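Local coordinates for protein Non-reducing end beta-L-arabinofuranosidase (Bacteroides thetaiotaomicron, PDB 5MQO) that probably hydrolyses glycosidic bonds of complex plant pectin as a family GH127 glycoside hydrolase, consistent with an aceric acidase, at residues K219-L224 against P258-L263; H196-G201 against V249-A254; E506-W511 against P632-I637; N48-E53 against C411-V416. One frame throughout, in Å; residues are numbered along the deposited sequence.

Contact 1. Residues K219-L224 against P258-L263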
loop_
_atom_site.group_PDB
_atom_site.type_symbol
_atom_site.label_atom_id
_atom_site.label_comp_id
_atom_site.label_asym_id
_atom_site.label_seq_id
_atom_site.Cartn_x
_atom_site.Cartn_y
_atom_site.Cartn_z
ATOM N N LYS A 219 -28.365 -2.746 -3.886
ATOM C CA LYS A 219 -29.231 -1.760 -4.524
ATOM C C LYS A 219 -28.462 -0.616 -5.181
ATOM O O LYS A 219 -28.791 -0.215 -6.296
ATOM C CB LYS A 219 -30.229 -1.196 -3.518
ATOM C CG LYS A 219 -31.284 -2.193 -3.070
ATOM C CD LYS A 219 -32.267 -1.483 -2.167
ATOM C CE LYS A 219 -33.369 -2.408 -1.714
ATOM N NZ LYS A 219 -34.519 -1.583 -1.256
ATOM N N ALA A 220 -27.444 -0.101 -4.492
ATOM C CA ALA A 220 -26.585 0.969 -5.038
ATOM C C ALA A 220 -25.919 0.523 -6.334
ATOM O O ALA A 220 -25.830 1.282 -7.319
ATOM C CB ALA A 220 -25.529 1.360 -4.029
ATOM N N THR A 221 -25.458 -0.723 -6.313
ATOM C CA THR A 221 -24.819 -1.342 -7.457
ATOM C C THR A 221 -25.778 -1.421 -8.641
ATOM O O THR A 221 -25.391 -1.085 -9.775
ATOM C CB THR A 221 -24.306 -2.748 -7.065
ATOM O OG1 THR A 221 -23.437 -2.644 -5.928
ATOM C CG2 THR A 221 -23.590 -3.441 -8.221
ATOM N N ASP A 222 -27.015 -1.864 -8.386
ATOM C CA ASP A 222 -28.056 -1.948 -9.452
ATOM C C ASP A 222 -28.341 -0.569 -10.052
ATOM O O ASP A 222 -28.530 -0.416 -11.269
ATOM C CB ASP A 222 -29.341 -2.597 -8.932
ATOM C CG ASP A 222 -29.176 -4.104 -8.649
ATOM O OD1 ASP A 222 -28.438 -4.798 -9.376
ATOM O OD2 ASP A 222 -29.801 -4.624 -7.700
ATOM N N PHE A 223 -28.325 0.437 -9.186
ATOM C CA PHE A 223 -28.482 1.799 -9.629
ATOM C C PHE A 223 -27.354 2.246 -10.585
ATOM O O PHE A 223 -27.632 2.849 -11.612
ATOM C CB PHE A 223 -28.616 2.761 -8.447
ATOM C CG PHE A 223 -28.794 4.165 -8.887
ATOM C CD1 PHE A 223 -30.011 4.572 -9.417
ATOM C CD2 PHE A 223 -27.722 5.051 -8.886
ATOM C CE1 PHE A 223 -30.166 5.853 -9.910
ATOM C CE2 PHE A 223 -27.879 6.330 -9.366
ATOM C CZ PHE A 223 -29.104 6.736 -9.883
ATOM N N LEU A 224 -26.098 1.958 -10.246
ATOM C CA LEU A 224 -24.995 2.214 -11.166
ATOM C C LEU A 224 -25.164 1.471 -12.488
ATOM O O LEU A 224 -24.893 2.047 -13.535
ATOM C CB LEU A 224 -23.660 1.788 -10.588
ATOM C CG LEU A 224 -23.134 2.442 -9.329
ATOM C CD1 LEU A 224 -21.713 1.943 -9.086
ATOM C CD2 LEU A 224 -23.161 3.957 -9.464
ATOM N N PRO A 258 -24.140 -11.877 -12.812
ATOM C CA PRO A 258 -23.386 -11.634 -14.081
ATOM C C PRO A 258 -23.431 -10.224 -14.629
ATOM O O PRO A 258 -22.513 -9.816 -15.335
ATOM C CB PRO A 258 -24.047 -12.580 -15.107
ATOM C CG PRO A 258 -25.341 -12.965 -14.504
ATOM C CD PRO A 258 -25.164 -12.920 -13.013
ATOM N N ARG A 259 -24.499 -9.504 -14.319
ATOM C CA ARG A 259 -24.642 -8.105 -14.714
ATOM C C ARG A 259 -23.464 -7.243 -14.191
ATOM O O ARG A 259 -23.048 -6.282 -14.844
ATOM C CB ARG A 259 -26.010 -7.591 -14.233
ATOM C CG ARG A 259 -26.373 -6.196 -14.682
ATOM C CD ARG A 259 -27.876 -6.080 -14.893
ATOM N NE ARG A 259 -28.275 -4.697 -15.197
ATOM C CZ ARG A 259 -28.845 -3.841 -14.345
ATOM N NH1 ARG A 259 -29.119 -4.180 -13.074
ATOM N NH2 ARG A 259 -29.145 -2.612 -14.771
ATOM N N TYR A 260 -22.910 -7.623 -13.039
ATOM C CA TYR A 260 -21.854 -6.845 -12.402
ATOM C C TYR A 260 -20.492 -7.047 -13.067
ATOM O O TYR A 260 -19.716 -6.087 -13.243
ATOM C CB TYR A 260 -21.794 -7.161 -10.902
ATOM C CG TYR A 260 -23.091 -6.875 -10.147
ATOM C CD1 TYR A 260 -24.065 -5.997 -10.654
ATOM C CD2 TYR A 260 -23.331 -7.458 -8.908
ATOM C CE1 TYR A 260 -25.231 -5.741 -9.968
ATOM C CE2 TYR A 260 -24.497 -7.185 -8.206
ATOM C CZ TYR A 260 -25.449 -6.322 -8.744
ATOM O OH TYR A 260 -26.615 -6.036 -8.059
ATOM N N LEU A 261 -20.201 -8.293 -13.420
ATOM C CA LEU A 261 -19.046 -8.608 -14.232
ATOM C C LEU A 261 -19.171 -7.957 -15.609
ATOM O O LEU A 261 -18.190 -7.421 -16.108
ATOM C CB LEU A 261 -18.914 -10.120 -14.370
ATOM C CG LEU A 261 -17.762 -10.675 -15.209
ATOM C CD1 LEU A 261 -16.425 -10.177 -14.681
ATOM C CD2 LEU A 261 -17.809 -12.196 -15.228
ATOM N N GLU A 262 -20.354 -7.998 -16.229
ATOM C CA GLU A 262 -20.522 -7.358 -17.553
ATOM C C GLU A 262 -20.289 -5.855 -17.494
ATOM O O GLU A 262 -19.720 -5.289 -18.429
ATOM C CB GLU A 262 -21.897 -7.628 -18.197
ATOM C CG GLU A 262 -22.043 -8.986 -18.888
ATOM C CD GLU A 262 -20.907 -9.334 -19.859
ATOM O OE1 GLU A 262 -20.631 -8.524 -20.793
ATOM O OE2 GLU A 262 -20.292 -10.422 -19.664
ATOM N N LEU A 263 -20.725 -5.226 -16.401
ATOM C CA LEU A 263 -20.541 -3.794 -16.222
ATOM C C LEU A 263 -19.041 -3.504 -16.161
ATOM O O LEU A 263 -18.577 -2.573 -16.809
ATOM C CB LEU A 263 -21.271 -3.271 -14.961
ATOM C CG LEU A 263 -20.828 -1.910 -14.378
ATOM C CD1 LEU A 263 -20.964 -0.838 -15.434
ATOM C CD2 LEU A 263 -21.605 -1.507 -13.133
#
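Tyr260 donates its phenol hydroxyl to Asp222, with OH lying 2.6 Å from OD1. The bond is short but does not lie in the carboxylate plane: the hydroxyl stands above it, 51° out, while OD1 itself sits near the plane of the tyrosine ring at its edge. The same OD1 draws in Arg259, although NH1 stays 3.8 Å from it, a long salt bridge, met obliquely to the guanidinium. Arg259 has a second acidic partner through NE, Glu229 on the helix that also carries Asp222, so its guanidinium bridges to helix 212-230 at two places. That helix and helix 258-270 belong to the helical catalytic domain, which in GH127 enzymes is an (alpha/alpha)6 barrel; the axes of 219-224 and 258-263 approach to 10.7 Å at 49°. Between them a methyl group lies over one face of the tyrosine ring. Thr221 CG2 is 3.5 Å from the ring centroid of Tyr260, a little off the normal and toward the CE1 side, a CH-pi contact made possible because CG2 is turned anti to the backbone N (OG1 at chi1 -56°), leaving OG1 to bond back to Ala217 O within its own helix. Farther along, Leu263 packs against Cys225.

Contact 2. Residues H196-G201 against V249-A254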
loop_
_atom_site.group_PDB
_atom_site.type_symbol
_atom_site.label_atom_id
_atom_site.label_comp_id
_atom_site.label_asym_id
_atom_site.label_seq_id
_atom_site.Cartn_x
_atom_site.Cartn_y
_atom_site.Cartn_z
ATOM N N HIS A 196 -18.263 3.759 -2.858
ATOM C CA HIS A 196 -17.709 3.513 -1.556
ATOM C C HIS A 196 -18.692 2.787 -0.682
ATOM O O HIS A 196 -18.286 1.986 0.161
ATOM C CB HIS A 196 -17.278 4.815 -0.915
ATOM C CG HIS A 196 -16.145 5.454 -1.634
ATOM N ND1 HIS A 196 -14.907 4.855 -1.729
ATOM C CD2 HIS A 196 -16.068 6.605 -2.336
ATOM C CE1 HIS A 196 -14.107 5.624 -2.444
ATOM N NE2 HIS A 196 -14.787 6.692 -2.824
ATOM N N LEU A 197 -19.980 3.043 -0.872
ATOM C CA LEU A 197 -21.003 2.249 -0.205
ATOM C C LEU A 197 -20.882 0.761 -0.552
ATOM O O LEU A 197 -21.083 -0.069 0.325
ATOM C CB LEU A 197 -22.413 2.750 -0.537
ATOM C CG LEU A 197 -23.576 2.039 0.162
ATOM C CD1 LEU A 197 -23.635 2.384 1.637
ATOM C CD2 LEU A 197 -24.871 2.414 -0.517
ATOM N N MET A 198 -20.554 0.428 -1.798
ATOM C CA MET A 198 -20.404 -0.972 -2.168
ATOM C C MET A 198 -19.380 -1.674 -1.264
ATOM O O MET A 198 -19.669 -2.689 -0.645
ATOM C CB MET A 198 -19.988 -1.143 -3.628
ATOM C CG MET A 198 -20.991 -0.671 -4.672
ATOM S SD MET A 198 -20.473 -1.120 -6.361
ATOM C CE MET A 198 -19.064 -0.047 -6.587
ATOM N N MET A 199 -18.185 -1.129 -1.167
ATOM C CA MET A 199 -17.153 -1.805 -0.411
ATOM C C MET A 199 -17.459 -1.822 1.078
ATOM O O MET A 199 -17.139 -2.805 1.755
ATOM C CB MET A 199 -15.755 -1.224 -0.696
ATOM C CG MET A 199 -14.972 -1.994 -1.756
ATOM S SD MET A 199 -14.769 -3.747 -1.347
ATOM C CE MET A 199 -13.075 -3.966 -1.905
ATOM N N ALA A 200 -18.108 -0.771 1.576
ATOM C CA ALA A 200 -18.478 -0.716 2.995
ATOM C C ALA A 200 -19.446 -1.838 3.353
ATOM O O ALA A 200 -19.344 -2.462 4.417
ATOM C CB ALA A 200 -19.076 0.641 3.358
ATOM N N GLY A 201 -20.367 -2.094 2.448
ATOM C CA GLY A 201 -21.378 -3.095 2.661
ATOM C C GLY A 201 -20.841 -4.500 2.566
ATOM O O GLY A 201 -21.247 -5.361 3.361
ATOM N N VAL A 249 -16.453 -5.431 -9.236
ATOM C CA VAL A 249 -15.956 -6.820 -9.317
ATOM C C VAL A 249 -16.082 -7.503 -7.946
ATOM O O VAL A 249 -16.380 -8.709 -7.843
ATOM C CB VAL A 249 -14.495 -6.897 -9.802
ATOM C CG1 VAL A 249 -13.968 -8.333 -9.760
ATOM C CG2 VAL A 249 -14.372 -6.372 -11.220
ATOM N N GLU A 250 -15.868 -6.746 -6.884
ATOM C CA GLU A 250 -16.047 -7.335 -5.576
ATOM C C GLU A 250 -17.539 -7.650 -5.312
ATOM O O GLU A 250 -17.857 -8.595 -4.611
ATOM C CB GLU A 250 -15.429 -6.460 -4.492
ATOM C CG GLU A 250 -15.046 -7.214 -3.236
ATOM C CD GLU A 250 -14.083 -8.369 -3.475
ATOM O OE1 GLU A 250 -14.231 -9.413 -2.779
ATOM O OE2 GLU A 250 -13.168 -8.226 -4.332
ATOM N N MET A 251 -18.444 -6.885 -5.904
ATOM C CA MET A 251 -19.861 -7.199 -5.782
ATOM C C MET A 251 -20.268 -8.401 -6.580
ATOM O O MET A 251 -21.123 -9.165 -6.117
ATOM C CB MET A 251 -20.731 -6.027 -6.168
ATOM C CG MET A 251 -21.075 -5.186 -4.962
ATOM S SD MET A 251 -22.353 -5.997 -3.992
ATOM C CE MET A 251 -22.440 -4.768 -2.714
ATOM N N TYR A 252 -19.677 -8.582 -7.760
ATOM C CA TYR A 252 -19.905 -9.826 -8.526
ATOM C C TYR A 252 -19.413 -11.021 -7.728
ATOM O O TYR A 252 -20.140 -11.974 -7.526
ATOM C CB TYR A 252 -19.213 -9.787 -9.878
ATOM C CG TYR A 252 -19.062 -11.123 -10.561
ATOM C CD1 TYR A 252 -20.159 -11.787 -11.126
ATOM C CD2 TYR A 252 -17.808 -11.711 -10.681
ATOM C CE1 TYR A 252 -20.002 -13.015 -11.777
ATOM C CE2 TYR A 252 -17.634 -12.931 -11.325
ATOM C CZ TYR A 252 -18.728 -13.589 -11.870
ATOM O OH TYR A 252 -18.492 -14.792 -12.508
ATOM N N ARG A 253 -18.182 -10.928 -7.247
ATOM C CA ARG A 253 -17.653 -11.882 -6.276
ATOM C C ARG A 253 -18.578 -12.190 -5.121
ATOM O O ARG A 253 -18.698 -13.348 -4.752
ATOM C CB ARG A 253 -16.308 -11.411 -5.715
ATOM C CG ARG A 253 -15.176 -11.641 -6.713
ATOM C CD ARG A 253 -13.950 -10.853 -6.378
ATOM N NE ARG A 253 -12.983 -10.958 -7.451
ATOM C CZ ARG A 253 -11.857 -10.248 -7.491
ATOM N NH1 ARG A 253 -11.557 -9.413 -6.500
ATOM N NH2 ARG A 253 -11.013 -10.386 -8.514
ATOM N N ALA A 254 -19.217 -11.172 -4.562
ATOM C CA ALA A 254 -20.108 -11.358 -3.423
ATOM C C ALA A 254 -21.533 -11.833 -3.743
ATOM O O ALA A 254 -22.202 -12.334 -2.846
ATOM C CB ALA A 254 -20.175 -10.095 -2.604
#
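Glu250, whose CG touches Met199 across the contact, holds the edge of a guanidinium with its carboxylate. Arg253 NH1, one turn on, reaches Glu250 OE2 at 3.0 Å, meeting it on the syn side and close to the guanidinium plane. One face of that guanidinium is covered by Val249 CG1, 3.5 Å above the plane and towards its rim. The remaining nitrogens of Arg253 are taken by Glu313 and Asp309 of helix 297-314, and Glu250 OE1 is held by Arg206 and by the backbone of Asp27, so the buried carboxylate is fixed on both oxygens and probably stays ionised. The helices joined here, 192-208 and 243-255, are neighbouring elements of the helical barrel of the catalytic domain, packed closely enough for Met198 CA and Met251 CA to lie 7.2 Å apart. The side chains that meet across the two segments do so through methionine and methylene groups. Glu250 leaves its backbone with CG anti to N (chi1 -156°) and then bends at chi2, which presents the CG methylene to the methionine while the charge swings off. Met199 SD and CE both lie 4.0 Å from Glu250 CG, the side chains meeting at a slant. Beside them Met198 SD lies 4.3 Å from Met251 CG, while Met251, bent at chi2, carries its CE methyl to 4.0 Å from Met198 O. Ala217 and Thr221 of helix 212-230 close over Met251.

Contact 3. Residues E506-W511 against P632-I637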
loop_
_atom_site.group_PDB
_atom_site.type_symbol
_atom_site.label_atom_id
_atom_site.label_comp_id
_atom_site.label_asym_id
_atom_site.label_seq_id
_atom_site.Cartn_x
_atom_site.Cartn_y
_atom_site.Cartn_z
ATOM N N GLU A 506 5.458 -15.911 15.643
ATOM C CA GLU A 506 6.202 -15.105 16.602
ATOM C C GLU A 506 7.415 -14.551 15.896
ATOM O O GLU A 506 8.124 -15.299 15.233
ATOM C CB GLU A 506 6.617 -15.947 17.794
ATOM C CG GLU A 506 5.510 -16.872 18.310
ATOM C CD GLU A 506 5.867 -17.514 19.642
ATOM O OE1 GLU A 506 6.558 -18.566 19.653
ATOM O OE2 GLU A 506 5.466 -16.941 20.674
ATOM N N THR A 507 7.620 -13.236 16.011
ATOM C CA THR A 507 8.775 -12.542 15.406
ATOM C C THR A 507 8.814 -11.070 15.805
ATOM O O THR A 507 7.757 -10.505 16.091
ATOM C CB THR A 507 8.737 -12.603 13.877
ATOM O OG1 THR A 507 9.856 -11.880 13.370
ATOM C CG2 THR A 507 7.400 -12.021 13.305
ATOM N N ASP A 508 9.999 -10.448 15.809
ATOM C CA ASP A 508 10.081 -9.006 16.124
ATOM C C ASP A 508 10.224 -8.178 14.841
ATOM O O ASP A 508 10.522 -6.990 14.890
ATOM C CB ASP A 508 11.189 -8.683 17.158
ATOM C CG ASP A 508 11.032 -7.257 17.818
ATOM O OD1 ASP A 508 9.888 -6.765 18.000
ATOM O OD2 ASP A 508 12.069 -6.617 18.166
ATOM N N TYR A 509 9.988 -8.829 13.698
ATOM C CA TYR A 509 9.913 -8.205 12.359
ATOM C C TYR A 509 9.014 -6.965 12.427
ATOM O O TYR A 509 8.036 -6.969 13.182
ATOM C CB TYR A 509 9.322 -9.219 11.355
ATOM C CG TYR A 509 9.597 -8.982 9.877
ATOM C CD1 TYR A 509 10.723 -9.523 9.247
ATOM C CD2 TYR A 509 8.716 -8.265 9.099
ATOM C CE1 TYR A 509 10.956 -9.323 7.890
ATOM C CE2 TYR A 509 8.955 -8.066 7.750
ATOM C CZ TYR A 509 10.067 -8.588 7.144
ATOM O OH TYR A 509 10.260 -8.354 5.795
ATOM N N PRO A 510 9.345 -5.888 11.715
ATOM C CA PRO A 510 10.502 -5.755 10.833
ATOM C C PRO A 510 11.868 -5.495 11.512
ATOM O O PRO A 510 12.875 -5.371 10.804
ATOM C CB PRO A 510 10.117 -4.538 9.999
ATOM C CG PRO A 510 9.420 -3.665 10.990
ATOM C CD PRO A 510 8.678 -4.597 11.926
ATOM N N TRP A 511 11.912 -5.430 12.847
ATOM C CA TRP A 511 13.128 -5.042 13.540
ATOM C C TRP A 511 14.185 -6.124 13.471
ATOM O O TRP A 511 15.355 -5.805 13.504
ATOM C CB TRP A 511 12.845 -4.635 14.975
ATOM C CG TRP A 511 11.755 -3.619 15.102
ATOM C CD1 TRP A 511 10.654 -3.711 15.885
ATOM C CD2 TRP A 511 11.641 -2.375 14.405
ATOM N NE1 TRP A 511 9.851 -2.609 15.726
ATOM C CE2 TRP A 511 10.440 -1.772 14.824
ATOM C CE3 TRP A 511 12.439 -1.707 13.464
ATOM C CZ2 TRP A 511 10.018 -0.533 14.348
ATOM C CZ3 TRP A 511 12.019 -0.478 12.989
ATOM C CH2 TRP A 511 10.824 0.104 13.438
ATOM N N PRO A 632 22.535 -0.831 14.532
ATOM C CA PRO A 632 21.153 -0.735 15.060
ATOM C C PRO A 632 21.082 -0.502 16.570
ATOM O O PRO A 632 21.885 -1.048 17.305
ATOM C CB PRO A 632 20.529 -2.093 14.712
ATOM C CG PRO A 632 21.689 -3.012 14.527
ATOM C CD PRO A 632 22.856 -2.185 14.055
ATOM N N LYS A 633 20.125 0.303 17.003
ATOM C CA LYS A 633 19.921 0.671 18.406
ATOM C C LYS A 633 18.459 0.976 18.574
ATOM O O LYS A 633 17.961 1.865 17.900
ATOM C CB LYS A 633 20.685 1.943 18.769
ATOM C CG LYS A 633 22.170 1.741 18.946
ATOM C CD LYS A 633 22.603 2.255 20.305
ATOM C CE LYS A 633 24.077 1.989 20.578
ATOM N NZ LYS A 633 24.338 1.972 22.052
ATOM N N LYS A 634 17.762 0.261 19.451
ATOM C CA LYS A 634 16.361 0.587 19.731
ATOM C C LYS A 634 16.313 2.004 20.322
ATOM O O LYS A 634 17.196 2.344 21.089
ATOM C CB LYS A 634 15.728 -0.451 20.669
ATOM C CG LYS A 634 15.456 -1.817 20.023
ATOM C CD LYS A 634 14.927 -2.853 21.034
ATOM C CE LYS A 634 14.653 -4.252 20.461
ATOM N NZ LYS A 634 13.527 -4.328 19.475
ATOM N N THR A 635 15.368 2.847 19.884
ATOM C CA THR A 635 15.053 4.139 20.564
ATOM C C THR A 635 13.551 4.436 20.442
ATOM O O THR A 635 12.838 3.709 19.752
ATOM C CB THR A 635 15.878 5.380 20.073
ATOM O OG1 THR A 635 15.521 5.689 18.726
ATOM C CG2 THR A 635 17.462 5.206 20.248
ATOM N N THR A 636 13.073 5.482 21.122
ATOM C CA THR A 636 11.623 5.711 21.302
ATOM C C THR A 636 11.165 7.040 20.690
ATOM O O THR A 636 11.824 8.067 20.909
ATOM C CB THR A 636 11.258 5.708 22.800
ATOM O OG1 THR A 636 11.637 4.460 23.373
ATOM C CG2 THR A 636 9.777 5.879 22.994
ATOM N N ILE A 637 10.067 7.020 19.916
ATOM C CA ILE A 637 9.454 8.263 19.392
ATOM C C ILE A 637 7.951 8.142 19.531
ATOM O O ILE A 637 7.346 7.164 19.078
ATOM C CB ILE A 637 9.815 8.598 17.905
ATOM C CG1 ILE A 637 11.332 8.671 17.698
ATOM C CG2 ILE A 637 9.218 9.950 17.496
ATOM C CD1 ILE A 637 11.784 8.722 16.257
#
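Asp508 and Lys634 make the one direct bond of this contact, a salt bridge with hydrogen-bond geometry in which NZ lies 3.0 Å from OD2. The two side chains approach from opposite directions, with the ammonium nearly in line with the C-O bond of OD2. Lys634 is extended up to its last torsion, where a bend at chi4 (-67°) turns NZ onto the acid.

Local hydrogen bonds to and from the backbone shape the loop that offers Asp508. Thr507 OG1 accepts from Tyr509 N at 3.1 Å, an ST turn, and Trp511 N closes on Asp508 O.

Within the loop, ring packing backs the acid. Pro510, entered through a cis peptide bond, sets CG over the centre of one face of Trp511, and Asp508 OD1 lies in the plane of the indole at its edge.

The pair ties a loop of the middle domain to strand 631-637 of the C-terminal domain; as the single ion pair between the two segments, at the surface, it is probably weakened by solvent.

Contact 4. Residues N48-E53 against C411-V416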
loop_
_atom_site.group_PDB
_atom_site.type_symbol
_atom_site.label_atom_id
_atom_site.label_comp_id
_atom_site.label_asym_id
_atom_site.label_seq_id
_atom_site.Cartn_x
_atom_site.Cartn_y
_atom_site.Cartn_z
ATOM N N ASN A 48 1.838 -9.251 19.108
ATOM C CA ASN A 48 2.838 -8.608 19.997
ATOM C C ASN A 48 4.018 -8.047 19.247
ATOM O O ASN A 48 5.118 -8.583 19.359
ATOM C CB ASN A 48 3.411 -9.623 21.017
ATOM C CG ASN A 48 2.332 -10.389 21.748
ATOM O OD1 ASN A 48 1.461 -9.802 22.399
ATOM N ND2 ASN A 48 2.367 -11.716 21.626
ATOM N N GLY A 49 3.843 -6.973 18.499
ATOM C CA GLY A 49 5.021 -6.350 17.904
ATOM C C GLY A 49 4.696 -5.072 17.192
ATOM O O GLY A 49 3.812 -4.326 17.630
ATOM N N PHE A 50 5.410 -4.836 16.089
ATOM C CA PHE A 50 5.219 -3.662 15.237
ATOM C C PHE A 50 3.726 -3.414 14.987
ATOM O O PHE A 50 3.199 -2.341 15.311
ATOM C CB PHE A 50 5.970 -3.825 13.903
ATOM C CG PHE A 50 6.030 -2.567 13.069
ATOM C CD1 PHE A 50 4.959 -2.157 12.289
ATOM C CD2 PHE A 50 7.176 -1.779 13.066
ATOM C CE1 PHE A 50 5.036 -0.995 11.525
ATOM C CE2 PHE A 50 7.264 -0.629 12.295
ATOM C CZ PHE A 50 6.189 -0.235 11.524
ATOM N N TRP A 51 3.043 -4.408 14.428
ATOM C CA TRP A 51 1.691 -4.172 13.902
ATOM C C TRP A 51 0.607 -4.217 14.963
ATOM O O TRP A 51 -0.386 -3.495 14.862
ATOM C CB TRP A 51 1.371 -5.105 12.717
ATOM C CG TRP A 51 2.035 -4.665 11.408
ATOM C CD1 TRP A 51 3.058 -5.282 10.750
ATOM C CD2 TRP A 51 1.708 -3.505 10.635
ATOM N NE1 TRP A 51 3.390 -4.580 9.615
ATOM C CE2 TRP A 51 2.582 -3.487 9.518
ATOM C CE3 TRP A 51 0.753 -2.493 10.768
ATOM C CZ2 TRP A 51 2.544 -2.498 8.557
ATOM C CZ3 TRP A 51 0.712 -1.497 9.803
ATOM C CH2 TRP A 51 1.605 -1.507 8.705
ATOM N N GLY A 52 0.786 -5.065 15.967
ATOM C CA GLY A 52 -0.053 -5.025 17.161
ATOM C C GLY A 52 -0.116 -3.632 17.770
ATOM O O GLY A 52 -1.221 -3.112 18.084
ATOM N N GLU A 53 1.074 -3.033 17.913
ATOM C CA GLU A 53 1.224 -1.683 18.465
ATOM C C GLU A 53 0.543 -0.631 17.581
ATOM O O GLU A 53 -0.277 0.157 18.075
ATOM C CB GLU A 53 2.691 -1.339 18.682
ATOM C CG GLU A 53 2.920 -0.074 19.490
ATOM C CD GLU A 53 4.345 0.415 19.387
ATOM O OE1 GLU A 53 5.224 -0.075 20.148
ATOM O OE2 GLU A 53 4.571 1.297 18.530
ATOM N N CYS A 411 5.404 -0.940 -0.168
ATOM C CA CYS A 411 4.393 0.114 -0.133
ATOM C C CYS A 411 3.813 0.311 1.266
ATOM O O CYS A 411 3.756 1.448 1.785
ATOM C CB CYS A 411 3.292 -0.154 -1.166
ATOM S SG CYS A 411 3.823 0.101 -2.883
ATOM N N LEU A 412 3.430 -0.799 1.889
ATOM C CA LEU A 412 2.795 -0.745 3.204
ATOM C C LEU A 412 3.627 -0.045 4.280
ATOM O O LEU A 412 3.088 0.850 4.927
ATOM C CB LEU A 412 2.362 -2.145 3.685
ATOM C CG LEU A 412 1.587 -2.245 5.017
ATOM C CD1 LEU A 412 0.290 -1.448 5.077
ATOM C CD2 LEU A 412 1.295 -3.710 5.319
ATOM N N TYR A 413 4.904 -0.433 4.469
ATOM C CA TYR A 413 5.760 0.216 5.493
ATOM C C TYR A 413 6.221 1.639 5.072
ATOM O O TYR A 413 6.308 2.529 5.898
ATOM C CB TYR A 413 6.998 -0.612 5.867
ATOM C CG TYR A 413 6.766 -1.937 6.582
ATOM C CD1 TYR A 413 6.650 -2.018 7.965
ATOM C CD2 TYR A 413 6.720 -3.123 5.873
ATOM C CE1 TYR A 413 6.439 -3.253 8.617
ATOM C CE2 TYR A 413 6.532 -4.346 6.514
ATOM C CZ TYR A 413 6.398 -4.412 7.879
ATOM O OH TYR A 413 6.184 -5.664 8.430
ATOM N N ASN A 414 6.485 1.874 3.805
ATOM C CA ASN A 414 7.273 3.062 3.441
ATOM C C ASN A 414 6.532 4.208 2.735
ATOM O O ASN A 414 7.048 5.322 2.717
ATOM C CB ASN A 414 8.463 2.633 2.575
ATOM C CG ASN A 414 9.274 1.577 3.240
ATOM O OD1 ASN A 414 9.856 1.826 4.270
ATOM N ND2 ASN A 414 9.256 0.379 2.707
ATOM N N SER A 415 5.372 3.937 2.128
ATOM C CA SER A 415 4.597 4.989 1.471
ATOM C C SER A 415 3.110 5.004 1.793
ATOM O O SER A 415 2.370 5.793 1.224
ATOM C CB SER A 415 4.824 4.906 -0.029
ATOM O OG SER A 415 4.587 3.613 -0.538
ATOM N N VAL A 416 2.678 4.166 2.724
ATOM C CA VAL A 416 1.288 4.152 3.205
ATOM C C VAL A 416 1.305 4.481 4.702
ATOM O O VAL A 416 0.671 5.449 5.141
ATOM C CB VAL A 416 0.646 2.771 2.946
ATOM C CG1 VAL A 416 -0.731 2.664 3.579
ATOM C CG2 VAL A 416 0.555 2.513 1.453
#
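Trp51 offers its indole N-H to the phenol oxygen of Tyr413, with NE1 3.2 Å from OH and an N-H...O angle of 153°, a weak bond. The hydroxyl lies near the indole plane, at its edge. With Phe50 these two residues form an aromatic cluster where the start of helix 50-69 meets the end of helix 402-416, buried where the helical domain meets the beta domains. The clearest ring pair in it is T-shaped: Tyr413 turns its edge to the face of Phe50, the centroids 5.4 Å apart and the planes at 70°. Tyr413 CE1 does the touching, 3.9 Å from Phe50 CE1 and towards the rim of the phenylalanine. Trp51 and Tyr413 meet more obliquely, with indole atom CZ2 over one face of the phenol ring. Phe50 also lays CD1 above a face of Trp51, so each of the three rings touches the other two. Gly49, at the N-cap, leads straight into this pair of aromatic residues, and Trp46 stacks on Trp51 from outside the cluster. On the other side of the seam, Asn414 reaches onward to the backbone of Pro603 and Val605. Leu412 packs against the six-membered ring of Trp51, at CZ2 and CH2: with CG anti to the backbone N (chi1 -176°), it brings CG to 3.7 Å from Trp51 CZ2.

In the fold
The four contacts fall into two pairs on different parts of the molecule. Contacts 1 and 2, with centres 10 Å apart, share a core: Thr221 OG1 touches Met198 SD at 3.4 Å and Met251 CG at 3.6 Å, so helix 212-230 lies against both helices of contact 2. Their segments alternate along the chain, and both contacts are nested inside the loop closed by contact 4. Contacts 3 and 4 are likewise adjoining, centres 11 Å apart, where Trp511 CZ2 and Pro510 CD each lie 3.4 Å from Phe50 CD2, joining the helical catalytic domain to the loop 506-511. Contacts 2 and 4 have nearest atoms about 15 Å apart; contacts 1 and 3 have centres about 46 Å apart.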